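Local coordinates for DUF3120 domain-containing protein (Bordetella pertussis, PDB 6RGN) that is a type III secretion effector whose N-terminal domain, the part in this chain, targets membranes, probably by binding the phosphoinositide PIP2, at residues L54-V66 with V81-D93. Sequence-based numbering, arbitrary orientation.
Sequences LLEPNNDEFVRSV and VKHDVRQFQASGD
Gln89 and Arg86, one helical turn apart, reach from helix 76-90 to the backbone turn that precedes helix 61-65, an instructive case of side-chain amide and guanidinium groups holding an irregular segment in place. The Gln89 amide NE2 donates to Asn59 O at 2.9 Å, nearly straight (165°) and in the carbonyl plane on a lone pair; its second bond, to Glu56 O at 2.8 Å, is weak because it is bent. With CG beside the backbone N and the chain extended beyond it, Gln89 can span the type I turn Glu56-Asn59 and hold its first and last carbonyls. Arg86 curls back through bends at chi2 and chi3. Its NH1 forms a salt bridge with Asp60 OD1 at 2.8 Å, the carboxylate plane turned 72° from the guanidinium, while Val63 CG2 lies over the centre of one guanidinium face, 3.7 Å from CZ.

Apolar contacts lie beside this polar network: Leu55 CD2 meets Val85 CG1 at 3.8 Å, and Phe62 brings CE2 within 3.8 Å of Val81 CG1. Farther along, the Lys82 methylenes pass Val63 and Val66, and a water joins Lys82 NZ to Val66 O.

Further bonds position these groups. Arg86 NH2 donates to Gln89 OE1 at 3.0 Å; this helps fix the amide's rotation, turning NE2 toward the turn. Asn59 is steadied by an Asx turn, its OD1 accepting from Glu61 N. A Schellman motif at Gly92 closes helix 76-90. The axis of helix 61-65 runs antiparallel to that of the 81-90 part of this helix (171°, 10.4 Å at closest approach) in this all-helical domain, where Val81 and Val85 also pack on helix 96-112 and Leu55 on helix 124-140.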
loop_
_atom_site.group_PDB
_atom_site.type_symbol
_atom_site.label_atom_id
_atom_site.label_comp_id
_atom_site.label_asym_id
_atom_site.label_seq_id
_atom_site.Cartn_x
_atom_site.Cartn_y
_atom_site.Cartn_z
ATOM N N LEU A 54 2.293 7.697 -4.840
ATOM C CA LEU A 54 1.998 6.968 -3.602
ATOM C C LEU A 54 3.072 5.921 -3.278
ATOM O O LEU A 54 3.156 5.542 -2.071
ATOM C CB LEU A 54 0.608 6.345 -3.662
ATOM C CG LEU A 54 -0.556 7.324 -3.541
ATOM C CD1 LEU A 54 -1.869 6.573 -3.605
ATOM C CD2 LEU A 54 -0.475 8.141 -2.253
ATOM N N LEU A 55 3.876 5.465 -4.244
ATOM C CA LEU A 55 4.960 4.537 -3.890
ATOM C C LEU A 55 6.329 5.124 -4.217
ATOM O O LEU A 55 7.317 4.364 -4.089
ATOM C CB LEU A 55 4.736 3.222 -4.612
ATOM C CG LEU A 55 3.528 2.422 -4.116
ATOM C CD1 LEU A 55 3.317 1.298 -5.093
ATOM C CD2 LEU A 55 3.798 1.930 -2.714
ATOM N N GLU A 56 6.394 6.387 -4.601
ATOM C CA GLU A 56 7.654 7.164 -4.633
ATOM C C GLU A 56 8.291 7.022 -3.254
ATOM O O GLU A 56 7.566 7.073 -2.257
ATOM C CB GLU A 56 7.391 8.614 -5.021
ATOM C CG GLU A 56 7.561 8.810 -6.512
ATOM C CD GLU A 56 6.918 10.029 -7.147
ATOM O OE1 GLU A 56 6.912 11.132 -6.511
ATOM O OE2 GLU A 56 6.427 9.872 -8.311
ATOM N N PRO A 57 9.619 6.746 -3.168
ATOM C CA PRO A 57 10.203 6.266 -1.924
ATOM C C PRO A 57 10.029 7.195 -0.737
ATOM O O PRO A 57 9.761 6.647 0.293
ATOM C CB PRO A 57 11.681 6.080 -2.287
ATOM C CG PRO A 57 11.534 5.599 -3.675
ATOM C CD PRO A 57 10.569 6.603 -4.289
ATOM N N ASN A 58 10.052 8.512 -0.930
ATOM C CA ASN A 58 9.856 9.481 0.160
ATOM C C ASN A 58 8.385 9.727 0.519
ATOM O O ASN A 58 8.191 10.417 1.488
ATOM C CB ASN A 58 10.545 10.804 -0.180
ATOM C CG ASN A 58 12.044 10.645 -0.111
ATOM O OD1 ASN A 58 12.520 9.641 0.462
ATOM N ND2 ASN A 58 12.800 11.563 -0.726
ATOM N N ASN A 59 7.416 9.257 -0.255
ATOM C CA ASN A 59 5.986 9.619 -0.096
ATOM C C ASN A 59 5.398 8.913 1.141
ATOM O O ASN A 59 5.685 7.738 1.336
ATOM C CB ASN A 59 5.194 9.232 -1.340
ATOM C CG ASN A 59 3.866 9.936 -1.412
ATOM O OD1 ASN A 59 2.865 9.464 -0.878
ATOM N ND2 ASN A 59 3.844 11.052 -2.118
ATOM N N ASP A 60 4.686 9.630 1.996
ATOM C CA ASP A 60 4.047 9.084 3.222
ATOM C C ASP A 60 2.506 9.229 3.154
ATOM O O ASP A 60 1.849 9.020 4.177
ATOM C CB ASP A 60 4.634 9.783 4.447
ATOM C CG ASP A 60 6.111 9.473 4.678
ATOM O OD1 ASP A 60 6.507 8.333 4.446
ATOM O OD2 ASP A 60 6.841 10.385 5.035
ATOM N N GLU A 61 1.932 9.620 2.011
ATOM C CA GLU A 61 0.473 9.900 1.951
ATOM C C GLU A 61 -0.347 8.650 2.264
ATOM O O GLU A 61 -1.299 8.723 3.082
ATOM C CB GLU A 61 0.066 10.448 0.580
ATOM C CG GLU A 61 0.579 11.826 0.298
ATOM C CD GLU A 61 0.247 12.256 -1.129
ATOM O OE1 GLU A 61 -0.965 12.231 -1.473
ATOM O OE2 GLU A 61 1.189 12.580 -1.893
ATOM N N PHE A 62 0.013 7.507 1.726
ATOM C CA PHE A 62 -0.746 6.263 1.981
ATOM C C PHE A 62 -0.711 5.922 3.477
ATOM O O PHE A 62 -1.808 5.779 4.120
ATOM C CB PHE A 62 -0.269 5.043 1.195
ATOM C CG PHE A 62 -1.208 3.896 1.474
ATOM C CD1 PHE A 62 -2.507 3.948 1.009
ATOM C CD2 PHE A 62 -0.868 2.862 2.326
ATOM C CE1 PHE A 62 -3.403 2.923 1.244
ATOM C CE2 PHE A 62 -1.777 1.846 2.622
ATOM C CZ PHE A 62 -3.072 1.915 2.118
ATOM N N VAL A 63 0.484 5.808 4.053
ATOM C CA VAL A 63 0.570 5.495 5.513
ATOM C C VAL A 63 -0.133 6.591 6.327
ATOM O O VAL A 63 -0.680 6.277 7.414
ATOM C CB VAL A 63 2.025 5.232 5.982
ATOM C CG1 VAL A 63 2.095 5.014 7.474
ATOM C CG2 VAL A 63 2.580 3.972 5.306
ATOM N N ARG A 64 -0.081 7.862 5.966
ATOM C CA ARG A 64 -0.866 8.864 6.759
ATOM C C ARG A 64 -2.370 8.528 6.679
ATOM O O ARG A 64 -3.100 8.846 7.644
ATOM C CB ARG A 64 -0.584 10.317 6.334
ATOM C CG ARG A 64 0.753 10.830 6.864
ATOM C CD ARG A 64 1.048 12.319 6.683
ATOM N NE ARG A 64 0.514 12.853 5.422
ATOM C CZ ARG A 64 1.226 13.085 4.291
ATOM N NH1 ARG A 64 0.609 13.602 3.230
ATOM N NH2 ARG A 64 2.520 12.814 4.225
ATOM N N SER A 65 -2.850 8.083 5.521
ATOM C CA SER A 65 -4.301 7.916 5.227
ATOM C C SER A 65 -4.867 6.765 6.072
ATOM O O SER A 65 -6.074 6.777 6.348
ATOM C CB SER A 65 -4.577 7.676 3.752
ATOM O OG SER A 65 -4.186 6.387 3.349
ATOM N N VAL A 66 -4.017 5.798 6.450
ATOM C CA VAL A 66 -4.408 4.654 7.311
ATOM C C VAL A 66 -4.040 4.885 8.795
ATOM O O VAL A 66 -4.199 3.901 9.588
ATOM C CB VAL A 66 -3.842 3.340 6.743
ATOM C CG1 VAL A 66 -4.390 3.105 5.363
ATOM C CG2 VAL A 66 -2.322 3.228 6.668
ATOM N N VAL A 81 0.424 -4.417 5.642
ATOM C CA VAL A 81 0.279 -3.530 4.471
ATOM C C VAL A 81 1.278 -2.381 4.570
ATOM O O VAL A 81 1.909 -2.074 3.521
ATOM C CB VAL A 81 -1.142 -2.981 4.318
ATOM C CG1 VAL A 81 -1.158 -1.830 3.350
ATOM C CG2 VAL A 81 -2.085 -4.103 3.915
ATOM N N LYS A 82 1.289 -1.672 5.697
ATOM C CA LYS A 82 2.163 -0.474 5.834
ATOM C C LYS A 82 3.622 -0.891 5.673
ATOM O O LYS A 82 4.376 -0.222 4.901
ATOM C CB LYS A 82 1.973 0.250 7.173
ATOM C CG LYS A 82 0.543 0.703 7.418
ATOM C CD LYS A 82 0.407 1.574 8.645
ATOM C CE LYS A 82 0.745 0.861 9.921
ATOM N NZ LYS A 82 0.646 1.771 11.093
ATOM N N HIS A 83 3.972 -2.016 6.278
ATOM C CA HIS A 83 5.352 -2.520 6.190
ATOM C C HIS A 83 5.689 -2.826 4.723
ATOM O O HIS A 83 6.828 -2.582 4.305
ATOM C CB HIS A 83 5.544 -3.738 7.091
ATOM C CG HIS A 83 6.836 -4.397 6.792
ATOM N ND1 HIS A 83 8.009 -4.035 7.385
ATOM C CD2 HIS A 83 7.126 -5.385 5.920
ATOM C CE1 HIS A 83 8.998 -4.786 6.912
ATOM N NE2 HIS A 83 8.478 -5.609 5.990
ATOM N N ASP A 84 4.791 -3.467 4.004
ATOM C CA ASP A 84 5.036 -3.793 2.584
ATOM C C ASP A 84 5.164 -2.536 1.698
ATOM O O ASP A 84 5.942 -2.581 0.717
ATOM C CB ASP A 84 3.931 -4.685 2.071
ATOM C CG ASP A 84 3.987 -6.112 2.629
ATOM O OD1 ASP A 84 4.960 -6.446 3.310
ATOM O OD2 ASP A 84 3.035 -6.882 2.331
ATOM N N VAL A 85 4.364 -1.501 1.925
ATOM C CA VAL A 85 4.531 -0.191 1.246
ATOM C C VAL A 85 5.988 0.269 1.452
ATOM O O VAL A 85 6.683 0.557 0.450
ATOM C CB VAL A 85 3.547 0.895 1.727
ATOM C CG1 VAL A 85 3.940 2.222 1.097
ATOM C CG2 VAL A 85 2.137 0.520 1.348
ATOM N N ARG A 86 6.450 0.295 2.694
ATOM C CA ARG A 86 7.815 0.802 3.032
ATOM C C ARG A 86 8.921 -0.097 2.439
ATOM O O ARG A 86 10.016 0.414 2.057
ATOM C CB ARG A 86 8.063 0.836 4.536
ATOM C CG ARG A 86 7.095 1.647 5.390
ATOM C CD ARG A 86 6.663 2.895 4.727
ATOM N NE ARG A 86 6.360 4.011 5.627
ATOM C CZ ARG A 86 6.026 5.217 5.151
ATOM N NH1 ARG A 86 5.780 6.192 6.035
ATOM N NH2 ARG A 86 5.865 5.380 3.798
ATOM N N GLN A 87 8.697 -1.405 2.426
ATOM C CA GLN A 87 9.708 -2.337 1.890
ATOM C C GLN A 87 9.820 -2.063 0.380
ATOM O O GLN A 87 10.938 -2.056 -0.129
ATOM C CB GLN A 87 9.363 -3.797 2.242
ATOM C CG GLN A 87 10.559 -4.725 2.134
ATOM C CD GLN A 87 11.559 -4.482 3.235
ATOM O OE1 GLN A 87 11.202 -4.525 4.406
ATOM N NE2 GLN A 87 12.800 -4.218 2.878
ATOM N N PHE A 88 8.707 -1.949 -0.342
ATOM C CA PHE A 88 8.771 -1.666 -1.791
ATOM C C PHE A 88 9.557 -0.362 -2.030
ATOM O O PHE A 88 10.486 -0.379 -2.819
ATOM C CB PHE A 88 7.397 -1.746 -2.425
ATOM C CG PHE A 88 7.451 -1.481 -3.902
ATOM C CD1 PHE A 88 8.068 -2.358 -4.778
ATOM C CD2 PHE A 88 6.921 -0.318 -4.389
ATOM C CE1 PHE A 88 8.108 -2.079 -6.127
ATOM C CE2 PHE A 88 6.994 -0.024 -5.730
ATOM C CZ PHE A 88 7.608 -0.905 -6.606
ATOM N N GLN A 89 9.234 0.695 -1.283
ATOM C CA GLN A 89 9.883 2.027 -1.344
ATOM C C GLN A 89 11.374 1.908 -1.069
ATOM O O GLN A 89 12.166 2.599 -1.753
ATOM C CB GLN A 89 9.284 2.959 -0.284
ATOM C CG GLN A 89 7.933 3.476 -0.736
ATOM C CD GLN A 89 7.242 4.343 0.284
ATOM O OE1 GLN A 89 7.304 4.078 1.500
ATOM N NE2 GLN A 89 6.677 5.450 -0.192
ATOM N N ALA A 90 11.749 1.072 -0.099
ATOM C CA ALA A 90 13.133 0.997 0.415
ATOM C C ALA A 90 14.127 0.760 -0.737
ATOM O O ALA A 90 15.147 1.441 -0.753
ATOM C CB ALA A 90 13.223 -0.083 1.458
ATOM N N SER A 91 13.765 -0.079 -1.719
ATOM C CA SER A 91 14.622 -0.403 -2.904
ATOM C C SER A 91 14.549 0.701 -3.967
ATOM O O SER A 91 15.377 0.695 -4.879
ATOM C CB SER A 91 14.268 -1.703 -3.516
ATOM O OG SER A 91 12.893 -1.682 -3.806
ATOM N N GLY A 92 13.730 1.716 -3.785
ATOM C CA GLY A 92 13.493 2.675 -4.859
ATOM C C GLY A 92 12.678 1.951 -5.922
ATOM O O GLY A 92 12.967 2.111 -7.058
ATOM N N ASP A 93 11.666 1.206 -5.494
ATOM C CA ASP A 93 10.558 0.705 -6.334
ATOM C C ASP A 93 11.073 -0.315 -7.352
ATOM O O ASP A 93 10.460 -0.392 -8.470
ATOM C CB ASP A 93 9.855 1.863 -7.065
ATOM C CG ASP A 93 9.365 2.948 -6.136
ATOM O OD1 ASP A 93 8.815 2.599 -5.065
ATOM O OD2 ASP A 93 9.686 4.121 -6.389
HETATM O O HOH W 1 -2.138 2.749 10.774
#